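2-dehydropantoate 2-reductase (Enterococcus faecium, PDB 3WFI) acts as an NAD-dependent D-mandelate dehydrogenase of the ketopantoate reductase family, interconverting D-mandelate and its 2-keto acid. Local coordinates at residues Asn191-Gly196 against Ala219-Glu224; Gly196-Thr199 against Asn204-Glu207; Ala206-Gly209 against Thr213-Lys216; Glu224-Ala229 against Leu236-Val241. All coordinates share one frame; numbering follows the deposited sequence.

How the interactions relate
All four contacts lie in the helical C-terminal region and follow one another along a run of short and long helices. Interaction 1 closes the widest loop, bringing the junction before helix 194-201 against helix 214-231. Within that loop sit two tight ones: interaction 2 starts from the same stretch, sharing Gly-196, and turns back at helix 205-209; interaction 3 begins on Ala-206 and Glu-207, where interaction 2 ends, and turns into helix 214-231. Interaction 4 opens only after interaction 1 has closed, at the shared Glu-224, and ties helix 214-231 to helix 238-246. Interactions 1 and 4 touch through Val-222 CG1 and Val-241 CG1, 3.7 Å apart.

Interaction 1 of 4, residues Asn191-Gly196 against Ala219-Glu224; sequences NGTMNG and ATIVNE
Thr-193 OG1 is within hydrogen-bonding reach of two carbonyl oxygens at the end of helix 180-191, those of Cys-189 and Val-190, which must share its single proton; the methyl CG2 is left to meet Ile-221 on helix 214-231. The hydroxyl sits between the backbone N and the carbonyl carbon (chi1 51°), which puts CG2 anti to the carbonyl carbon. From there CG2 lies 3.8 Å from Ile-221 CG2, the two side chains running past each other in opposite directions. Val-222 CG2 stands further off, 4.4 Å from Thr-193 CG2. The other half of the contact is backbone: Gly-192 O rests against the methyls of Ile-221, 3.6 Å from its CG2 and 4.0 Å from its CD1.

Asn-195 ND2 donates to Asn-191 O over 3.2 Å, in the carbonyl plane and on a lone pair, tying helix 194-201 back across the junction. On helix 214-231, Ala-219 O takes two bonds from Asn-223, one from its backbone N and one from ND2 at 3.0 Å, arriving on opposite faces of the carbonyl plane. Beyond, Ile-221 packs on Tyr-294 and Leu-298 of helix 293-308, and Thr-193 on Cys-245 of helix 238-246.

The contact lies buried in the helical C-terminal region, with Gly-192 about 10 Å from the side chain of the NAD-binding residue Glu-273. Van der Waals contact between methyls and one carbonyl joins the two segments, while the threonine hydroxyl spends its polarity on the end of the preceding helix 180-191, fixing the way the methyl faces.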
loop_
_atom_site.group_PDB
_atom_site.type_symbol
_atom_site.label_atom_id
_atom_site.label_comp_id
_atom_site.label_asym_id
_atom_site.label_seq_id
_atom_site.Cartn_x
_atom_site.Cartn_y
_atom_site.Cartn_z
ATOM N N ASN B 191 10.428 -11.171 6.192
ATOM C CA ASN B 191 10.247 -11.263 4.741
ATOM C C ASN B 191 8.971 -10.560 4.276
ATOM O O ASN B 191 8.907 -10.088 3.146
ATOM C CB ASN B 191 10.244 -12.709 4.268
ATOM C CG ASN B 191 11.599 -13.373 4.423
ATOM O OD1 ASN B 191 12.641 -12.708 4.478
ATOM N ND2 ASN B 191 11.587 -14.685 4.535
ATOM N N GLY B 192 7.988 -10.471 5.167
ATOM C CA GLY B 192 6.739 -9.788 4.884
ATOM C C GLY B 192 6.718 -8.294 5.157
ATOM O O GLY B 192 5.688 -7.648 4.956
ATOM N N THR B 193 7.846 -7.738 5.614
ATOM C CA THR B 193 7.952 -6.316 5.901
ATOM C C THR B 193 9.026 -5.656 5.055
ATOM O O THR B 193 8.725 -4.768 4.275
ATOM C CB THR B 193 8.206 -6.037 7.396
ATOM O OG1 THR B 193 9.310 -6.819 7.875
ATOM C CG2 THR B 193 6.974 -6.376 8.200
ATOM N N MET B 194 10.273 -6.100 5.203
ATOM C CA MET B 194 11.392 -5.455 4.520
ATOM C C MET B 194 11.255 -5.533 3.006
ATOM O O MET B 194 11.425 -4.523 2.312
ATOM C CB MET B 194 12.725 -6.099 4.951
ATOM C CG MET B 194 13.070 -5.932 6.421
ATOM S SD MET B 194 13.135 -4.207 6.983
ATOM C CE MET B 194 11.573 -4.104 7.874
ATOM N N ASN B 195 10.909 -6.717 2.506
ATOM C CA ASN B 195 10.827 -6.966 1.069
ATOM C C ASN B 195 9.820 -6.060 0.348
ATOM O O ASN B 195 10.204 -5.278 -0.524
ATOM C CB ASN B 195 10.494 -8.429 0.791
ATOM C CG ASN B 195 11.721 -9.327 0.813
ATOM O OD1 ASN B 195 12.776 -8.984 0.248
ATOM N ND2 ASN B 195 11.591 -10.480 1.454
ATOM N N GLY B 196 8.538 -6.198 0.687
ATOM C CA GLY B 196 7.480 -5.403 0.057
ATOM C C GLY B 196 7.624 -3.905 0.207
ATOM O O GLY B 196 7.464 -3.164 -0.775
ATOM N N ALA B 219 4.790 -2.763 12.415
ATOM C CA ALA B 219 4.016 -3.251 13.550
ATOM C C ALA B 219 2.671 -3.785 13.124
ATOM O O ALA B 219 2.223 -4.832 13.620
ATOM C CB ALA B 219 3.833 -2.161 14.592
ATOM N N THR B 220 2.016 -3.069 12.206
ATOM C CA THR B 220 0.706 -3.483 11.730
ATOM C C THR B 220 0.800 -4.819 10.998
ATOM O O THR B 220 -0.033 -5.711 11.213
ATOM C CB THR B 220 0.083 -2.406 10.809
ATOM O OG1 THR B 220 0.006 -1.163 11.512
ATOM C CG2 THR B 220 -1.311 -2.789 10.368
ATOM N N ILE B 221 1.795 -4.959 10.129
ATOM C CA ILE B 221 1.966 -6.201 9.369
ATOM C C ILE B 221 2.277 -7.376 10.297
ATOM O O ILE B 221 1.680 -8.455 10.168
ATOM C CB ILE B 221 3.039 -6.065 8.266
ATOM C CG1 ILE B 221 2.535 -5.147 7.166
ATOM C CG2 ILE B 221 3.393 -7.431 7.672
ATOM C CD1 ILE B 221 3.643 -4.543 6.314
ATOM N N VAL B 222 3.182 -7.172 11.249
ATOM C CA VAL B 222 3.564 -8.251 12.162
ATOM C C VAL B 222 2.351 -8.716 12.980
ATOM O O VAL B 222 2.180 -9.906 13.233
ATOM C CB VAL B 222 4.726 -7.834 13.084
ATOM C CG1 VAL B 222 4.943 -8.855 14.183
ATOM C CG2 VAL B 222 6.002 -7.660 12.282
ATOM N N ASN B 223 1.484 -7.778 13.357
ATOM C CA ASN B 223 0.270 -8.153 14.081
ATOM C C ASN B 223 -0.669 -9.008 13.270
ATOM O O ASN B 223 -1.313 -9.901 13.805
ATOM C CB ASN B 223 -0.440 -6.926 14.644
ATOM C CG ASN B 223 0.037 -6.601 16.022
ATOM O OD1 ASN B 223 -0.328 -7.275 16.984
ATOM N ND2 ASN B 223 0.846 -5.572 16.139
ATOM N N GLU B 224 -0.731 -8.762 11.967
ATOM C CA GLU B 224 -1.518 -9.608 11.079
ATOM C C GLU B 224 -0.934 -11.028 11.020
ATOM O O GLU B 224 -1.663 -12.008 11.183
ATOM C CB GLU B 224 -1.618 -8.994 9.668
ATOM C CG GLU B 224 -2.379 -7.680 9.634
ATOM C CD GLU B 224 -2.572 -7.110 8.240
ATOM O OE1 GLU B 224 -2.103 -7.726 7.259
ATOM O OE2 GLU B 224 -3.166 -6.014 8.138
#

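Interaction 2 of 4, residues Gly196-Thr199 against Asn204-Glu207; sequences GLCT and NMAE
A capping box starts helix 205-209, and Cys-198 of the preceding helix 194-201 leans its sulfur against that start, touching both Asn-204 and Met-205. The two helices are consecutive in the C-terminal region, and the chain turns back on itself between them in a few residues. Cys-198 SG lies anti to its own carbonyl carbon (chi1 -72°) and reaches the methylene CG of Met-205 at 3.8 Å. The same sulfur is 3.8 Å from Asn-204 O, a van der Waals approach to the backbone. Both Met-205 and Cys-198 are buried; past CG the methionine bends at its third torsion, and its SD packs 3.8 Å from Met-194 CB. Pro-259 covers the cysteine from a loop, while Ile-254 and His-257 lie against the methionine.

The CB of Asn-204 points away from helix 194-201, and its amide serves the helix it begins. As the N-cap residue it is bonded to Glu-207 in both directions. Glu-207 returns its carboxylate to Asn-204 N, with OE1 3.1 Å away and met on the anti side, 24° out of the carboxylate plane. A carboxylate at this end of a helix would probably also be favoured by the helix dipole. In the reverse direction, Glu-207 N donates to Asn-204 OD1 at 2.7 Å, approaching the amide oxygen almost head-on, with a C=O...N angle of 177°.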
loop_
_atom_site.group_PDB
_atom_site.type_symbol
_atom_site.label_atom_id
_atom_site.label_comp_id
_atom_site.label_asym_id
_atom_site.label_seq_id
_atom_site.Cartn_x
_atom_site.Cartn_y
_atom_site.Cartn_z
ATOM N N GLY B 196 8.538 -6.198 0.687
ATOM C CA GLY B 196 7.480 -5.403 0.057
ATOM C C GLY B 196 7.624 -3.905 0.207
ATOM O O GLY B 196 7.464 -3.164 -0.775
ATOM N N LEU B 197 7.924 -3.448 1.425
ATOM C CA LEU B 197 8.036 -2.009 1.700
ATOM C C LEU B 197 9.189 -1.372 0.957
ATOM O O LEU B 197 9.037 -0.290 0.381
ATOM C CB LEU B 197 8.158 -1.741 3.213
ATOM C CG LEU B 197 6.943 -2.133 4.047
ATOM C CD1 LEU B 197 7.239 -2.001 5.528
ATOM C CD2 LEU B 197 5.690 -1.330 3.669
ATOM N N CYS B 198 10.347 -2.042 0.928
ATOM C CA CYS B 198 11.510 -1.487 0.207
ATOM C C CYS B 198 11.260 -1.476 -1.290
ATOM O O CYS B 198 11.631 -0.524 -1.982
ATOM C CB CYS B 198 12.771 -2.296 0.488
ATOM S SG CYS B 198 13.409 -2.057 2.138
ATOM N N THR B 199 10.621 -2.541 -1.775
ATOM C CA THR B 199 10.293 -2.669 -3.186
ATOM C C THR B 199 9.348 -1.562 -3.643
ATOM O O THR B 199 9.597 -0.906 -4.659
ATOM C CB THR B 199 9.681 -4.047 -3.482
ATOM O OG1 THR B 199 10.659 -5.058 -3.204
ATOM C CG2 THR B 199 9.267 -4.149 -4.936
ATOM N N ASN B 204 16.531 1.226 0.360
ATOM C CA ASN B 204 17.171 0.123 1.068
ATOM C C ASN B 204 16.577 0.041 2.471
ATOM O O ASN B 204 15.746 0.866 2.848
ATOM C CB ASN B 204 18.715 0.243 1.072
ATOM C CG ASN B 204 19.221 1.488 1.775
ATOM O OD1 ASN B 204 18.569 2.042 2.650
ATOM N ND2 ASN B 204 20.395 1.934 1.386
ATOM N N MET B 205 17.014 -0.930 3.259
ATOM C CA MET B 205 16.402 -1.142 4.559
ATOM C C MET B 205 16.711 -0.014 5.538
ATOM O O MET B 205 15.843 0.394 6.312
ATOM C CB MET B 205 16.785 -2.516 5.106
ATOM C CG MET B 205 15.994 -3.603 4.391
ATOM S SD MET B 205 16.447 -5.282 4.768
ATOM C CE MET B 205 17.974 -5.452 3.840
ATOM N N ALA B 206 17.937 0.508 5.487
ATOM C CA ALA B 206 18.290 1.672 6.293
ATOM C C ALA B 206 17.430 2.893 5.964
ATOM O O ALA B 206 16.996 3.602 6.868
ATOM C CB ALA B 206 19.763 2.016 6.134
ATOM N N GLU B 207 17.198 3.156 4.682
ATOM C CA GLU B 207 16.364 4.302 4.302
ATOM C C GLU B 207 14.895 4.091 4.720
ATOM O O GLU B 207 14.209 5.027 5.134
ATOM C CB GLU B 207 16.480 4.604 2.809
ATOM C CG GLU B 207 17.861 5.079 2.329
ATOM C CD GLU B 207 18.045 5.036 0.810
ATOM O OE1 GLU B 207 17.432 4.178 0.116
ATOM O OE2 GLU B 207 18.846 5.859 0.299
#

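Interaction 3 of 4, residues Ala206-Gly209 against Thr213-Lys216; sequences AELG and TAHK
The peptide group that follows Leu-208 is the flat surface here, and the methyl of Ala-214 comes at its oxygen obliquely from one side of the plane: CB lies 3.2 Å from Leu-208 O, well out of the peptide plane and beyond the oxygen rather than over the C-N bond. This is the short connection in the C-terminal helical region where the short helix 205-209 ends and the long helix 214-231 begins, with three residues between the two segments. The carbonyl oxygen so approached is not left without a polar partner, because Thr-211 OG1, within the connection, is hydrogen-bonded to it. Gly-209 adds a looser touch at the margin, its CA 4.4 Å from Ala-214 CB.

The imidazole of His-215, the next residue along, swings away from helix 205-209; its ND1 bonds to Glu-246 OE2. Thr-213 and Lys-216 look instead to the second subunit. There Thr-213 OG1 is hydrogen-bonded to Glu-300 O of that subunit, and Lys-216 NZ makes a salt bridge with Glu-300 OE2 of the same neighbouring chain. The connection thus sits beside the dimer interface.

Leu-208 completes the packing with its branched end. Its CG is anti to the backbone N (chi1 173°), and the second torsion (61°) turns the two methyls to different neighbours: CD2 touches Leu-197 and Cys-198 of helix 194-201, whereas CD1 comes to 4.1 Å from Ala-214 CB.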
loop_
_atom_site.group_PDB
_atom_site.type_symbol
_atom_site.label_atom_id
_atom_site.label_comp_id
_atom_site.label_asym_id
_atom_site.label_seq_id
_atom_site.Cartn_x
_atom_site.Cartn_y
_atom_site.Cartn_z
ATOM N N ALA B 206 17.937 0.508 5.487
ATOM C CA ALA B 206 18.290 1.672 6.293
ATOM C C ALA B 206 17.430 2.893 5.964
ATOM O O ALA B 206 16.996 3.602 6.868
ATOM C CB ALA B 206 19.763 2.016 6.134
ATOM N N GLU B 207 17.198 3.156 4.682
ATOM C CA GLU B 207 16.364 4.302 4.302
ATOM C C GLU B 207 14.895 4.091 4.720
ATOM O O GLU B 207 14.209 5.027 5.134
ATOM C CB GLU B 207 16.480 4.604 2.809
ATOM C CG GLU B 207 17.861 5.079 2.329
ATOM C CD GLU B 207 18.045 5.036 0.810
ATOM O OE1 GLU B 207 17.432 4.178 0.116
ATOM O OE2 GLU B 207 18.846 5.859 0.299
ATOM N N LEU B 208 14.420 2.858 4.637
ATOM C CA LEU B 208 13.080 2.564 5.138
ATOM C C LEU B 208 12.990 2.924 6.628
ATOM O O LEU B 208 12.049 3.609 7.066
ATOM C CB LEU B 208 12.737 1.092 4.905
ATOM C CG LEU B 208 11.440 0.581 5.517
ATOM C CD1 LEU B 208 10.229 1.329 4.971
ATOM C CD2 LEU B 208 11.327 -0.913 5.275
ATOM N N GLY B 209 13.994 2.491 7.391
ATOM C CA GLY B 209 14.044 2.745 8.824
ATOM C C GLY B 209 14.129 4.206 9.223
ATOM O O GLY B 209 13.693 4.575 10.302
ATOM N N THR B 213 7.034 6.604 9.474
ATOM C CA THR B 213 5.940 5.616 9.542
ATOM C C THR B 213 6.370 4.149 9.420
ATOM O O THR B 213 5.525 3.242 9.488
ATOM C CB THR B 213 4.881 5.906 8.451
ATOM O OG1 THR B 213 5.505 5.970 7.165
ATOM C CG2 THR B 213 4.145 7.226 8.752
ATOM N N ALA B 214 7.664 3.892 9.222
ATOM C CA ALA B 214 8.134 2.514 9.053
ATOM C C ALA B 214 7.725 1.657 10.261
ATOM O O ALA B 214 7.286 0.531 10.107
ATOM C CB ALA B 214 9.641 2.476 8.821
ATOM N N HIS B 215 7.835 2.204 11.459
ATOM C CA HIS B 215 7.507 1.426 12.646
ATOM C C HIS B 215 6.034 1.021 12.640
ATOM O O HIS B 215 5.706 -0.129 12.881
ATOM C CB HIS B 215 7.853 2.176 13.938
ATOM C CG HIS B 215 7.342 1.489 15.162
ATOM N ND1 HIS B 215 7.921 0.342 15.658
ATOM C CD2 HIS B 215 6.295 1.764 15.973
ATOM C CE1 HIS B 215 7.250 -0.062 16.721
ATOM N NE2 HIS B 215 6.254 0.779 16.929
ATOM N N LYS B 216 5.159 1.977 12.337
ATOM C CA LYS B 216 3.747 1.700 12.277
ATOM C C LYS B 216 3.441 0.627 11.221
ATOM O O LYS B 216 2.640 -0.278 11.458
ATOM C CB LYS B 216 2.955 2.971 12.010
ATOM C CG LYS B 216 1.484 2.738 11.681
ATOM C CD LYS B 216 0.721 2.120 12.855
ATOM C CE LYS B 216 -0.790 2.224 12.667
ATOM N NZ LYS B 216 -1.228 1.609 11.394
#

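Interaction 4 of 4, residues Glu224-Ala229 against Leu236-Val241; sequences EFAKVA and LDVPEV
Ala-226 is the point on which Leu-236 and Val-238 converge. Its methyl CB lies 3.6 Å from Val-238 CG2, and Leu-236 settles beside it with CD1 3.9 Å from Ala-226 CA. One turn further along the same helix, Ala-229 CB meets the branch point of the leucine, CG, at 4.4 Å. The small alanines let Leu-236 lie close against the helix backbone; with CG anti to the carbonyl carbon (chi1 -62°), the side chain spans the two alanines, CD1 at Ala-226 and CG at Ala-229.

A single water links the backbones beside this apolar patch. It donates to Ala-226 O over 2.7 Å and accepts from Leu-236 N at 2.8 Å, so an i to i+10 connection is made without either main chain having to come within direct bonding distance.

Just behind Leu-236 the chain turns into helix 238-246, and Asp-237 is its N-cap. Asp-237 OD1 accepts from Glu-240 N across 3.2 Å, a fairly straight bond (N-H...O 166°) that comes from above the carboxylate plane, 61° out of it. This cap sets the first turn from which Val-238 projects toward Ala-226. Asp-237 N bonds to Tyr-182 OH, and Glu-240 forms a salt bridge with Arg-186, both fastening the turn to helix 180-191.

The contact thus closes the bend between helix 214-231 and helix 238-246. Helix 180-191 packs against both arms, through Tyr-185 on Ala-229 and Cys-189 on Val-241, while Phe-225 and Val-228 of the first arm pack on helix 278-288.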
loop_
_atom_site.group_PDB
_atom_site.type_symbol
_atom_site.label_atom_id
_atom_site.label_comp_id
_atom_site.label_asym_id
_atom_site.label_seq_id
_atom_site.Cartn_x
_atom_site.Cartn_y
_atom_site.Cartn_z
ATOM N N GLU B 224 -0.731 -8.762 11.967
ATOM C CA GLU B 224 -1.518 -9.608 11.079
ATOM C C GLU B 224 -0.934 -11.028 11.020
ATOM O O GLU B 224 -1.663 -12.008 11.183
ATOM C CB GLU B 224 -1.618 -8.994 9.668
ATOM C CG GLU B 224 -2.379 -7.680 9.634
ATOM C CD GLU B 224 -2.572 -7.110 8.240
ATOM O OE1 GLU B 224 -2.103 -7.726 7.259
ATOM O OE2 GLU B 224 -3.166 -6.014 8.138
ATOM N N PHE B 225 0.369 -11.136 10.795
ATOM C CA PHE B 225 1.066 -12.435 10.857
ATOM C C PHE B 225 0.769 -13.168 12.178
ATOM O O PHE B 225 0.477 -14.368 12.194
ATOM C CB PHE B 225 2.590 -12.242 10.719
ATOM C CG PHE B 225 3.087 -12.163 9.294
ATOM C CD1 PHE B 225 2.816 -11.061 8.495
ATOM C CD2 PHE B 225 3.881 -13.194 8.758
ATOM C CE1 PHE B 225 3.303 -10.979 7.193
ATOM C CE2 PHE B 225 4.367 -13.120 7.461
ATOM C CZ PHE B 225 4.085 -12.005 6.683
ATOM N N ALA B 226 0.843 -12.427 13.285
ATOM C CA ALA B 226 0.662 -13.000 14.627
ATOM C C ALA B 226 -0.766 -13.481 14.906
ATOM O O ALA B 226 -0.957 -14.501 15.564
ATOM C CB ALA B 226 1.089 -11.997 15.671
ATOM N N LYS B 227 -1.760 -12.736 14.419
ATOM C CA LYS B 227 -3.165 -13.133 14.561
ATOM C C LYS B 227 -3.445 -14.442 13.837
ATOM O O LYS B 227 -4.123 -15.324 14.362
ATOM C CB LYS B 227 -4.108 -12.043 14.035
ATOM C CG LYS B 227 -4.480 -10.996 15.048
ATOM C CD LYS B 227 -5.522 -10.012 14.515
ATOM C CE LYS B 227 -5.775 -8.882 15.525
ATOM N NZ LYS B 227 -4.600 -7.982 15.760
ATOM N N VAL B 228 -2.900 -14.565 12.635
ATOM C CA VAL B 228 -3.029 -15.768 11.848
ATOM C C VAL B 228 -2.244 -16.936 12.489
ATOM O O VAL B 228 -2.762 -18.063 12.584
ATOM C CB VAL B 228 -2.598 -15.468 10.391
ATOM C CG1 VAL B 228 -2.209 -16.709 9.638
ATOM C CG2 VAL B 228 -3.722 -14.715 9.680
ATOM N N ALA B 229 -1.035 -16.663 12.962
ATOM C CA ALA B 229 -0.202 -17.671 13.656
ATOM C C ALA B 229 -0.873 -18.197 14.931
ATOM O O ALA B 229 -0.817 -19.395 15.221
ATOM C CB ALA B 229 1.170 -17.103 13.971
ATOM N N LEU B 236 3.359 -15.706 18.768
ATOM C CA LEU B 236 4.540 -14.866 18.560
ATOM C C LEU B 236 4.682 -13.810 19.644
ATOM O O LEU B 236 3.702 -13.235 20.087
ATOM C CB LEU B 236 4.490 -14.171 17.194
ATOM C CG LEU B 236 4.487 -15.076 15.955
ATOM C CD1 LEU B 236 4.394 -14.236 14.693
ATOM C CD2 LEU B 236 5.723 -15.949 15.932
ATOM N N ASP B 237 5.912 -13.580 20.080
ATOM C CA ASP B 237 6.247 -12.419 20.908
ATOM C C ASP B 237 6.308 -11.217 19.977
ATOM O O ASP B 237 7.346 -10.922 19.387
ATOM C CB ASP B 237 7.592 -12.674 21.609
ATOM C CG ASP B 237 7.999 -11.557 22.566
ATOM O OD1 ASP B 237 7.582 -10.395 22.404
ATOM O OD2 ASP B 237 8.771 -11.850 23.484
ATOM N N VAL B 238 5.184 -10.517 19.833
ATOM C CA VAL B 238 5.078 -9.459 18.827
ATOM C C VAL B 238 6.119 -8.346 18.995
ATOM O O VAL B 238 6.804 -7.994 18.029
ATOM C CB VAL B 238 3.636 -8.917 18.710
ATOM C CG1 VAL B 238 3.596 -7.653 17.854
ATOM C CG2 VAL B 238 2.738 -9.998 18.125
ATOM N N PRO B 239 6.290 -7.818 20.219
ATOM C CA PRO B 239 7.336 -6.801 20.371
ATOM C C PRO B 239 8.724 -7.283 19.926
ATOM O O PRO B 239 9.437 -6.549 19.222
ATOM C CB PRO B 239 7.305 -6.481 21.875
ATOM C CG PRO B 239 5.936 -6.841 22.320
ATOM C CD PRO B 239 5.512 -8.003 21.462
ATOM N N GLU B 240 9.099 -8.504 20.306
ATOM C CA GLU B 240 10.403 -9.035 19.899
ATOM C C GLU B 240 10.475 -9.171 18.392
ATOM O O GLU B 240 11.456 -8.747 17.772
ATOM C CB GLU B 240 10.703 -10.372 20.568
ATOM C CG GLU B 240 12.155 -10.817 20.446
ATOM C CD GLU B 240 12.550 -11.341 19.059
ATOM O OE1 GLU B 240 11.741 -12.036 18.389
ATOM O OE2 GLU B 240 13.690 -11.061 18.631
ATOM N N VAL B 241 9.431 -9.732 17.794
ATOM C CA VAL B 241 9.433 -9.919 16.346
ATOM C C VAL B 241 9.540 -8.586 15.608
ATOM O O VAL B 241 10.306 -8.468 14.648
ATOM C CB VAL B 241 8.238 -10.760 15.867
ATOM C CG1 VAL B 241 8.153 -10.775 14.345
ATOM C CG2 VAL B 241 8.366 -12.177 16.405
HETATM O O HOH W 1 0.933 -15.330 17.335
#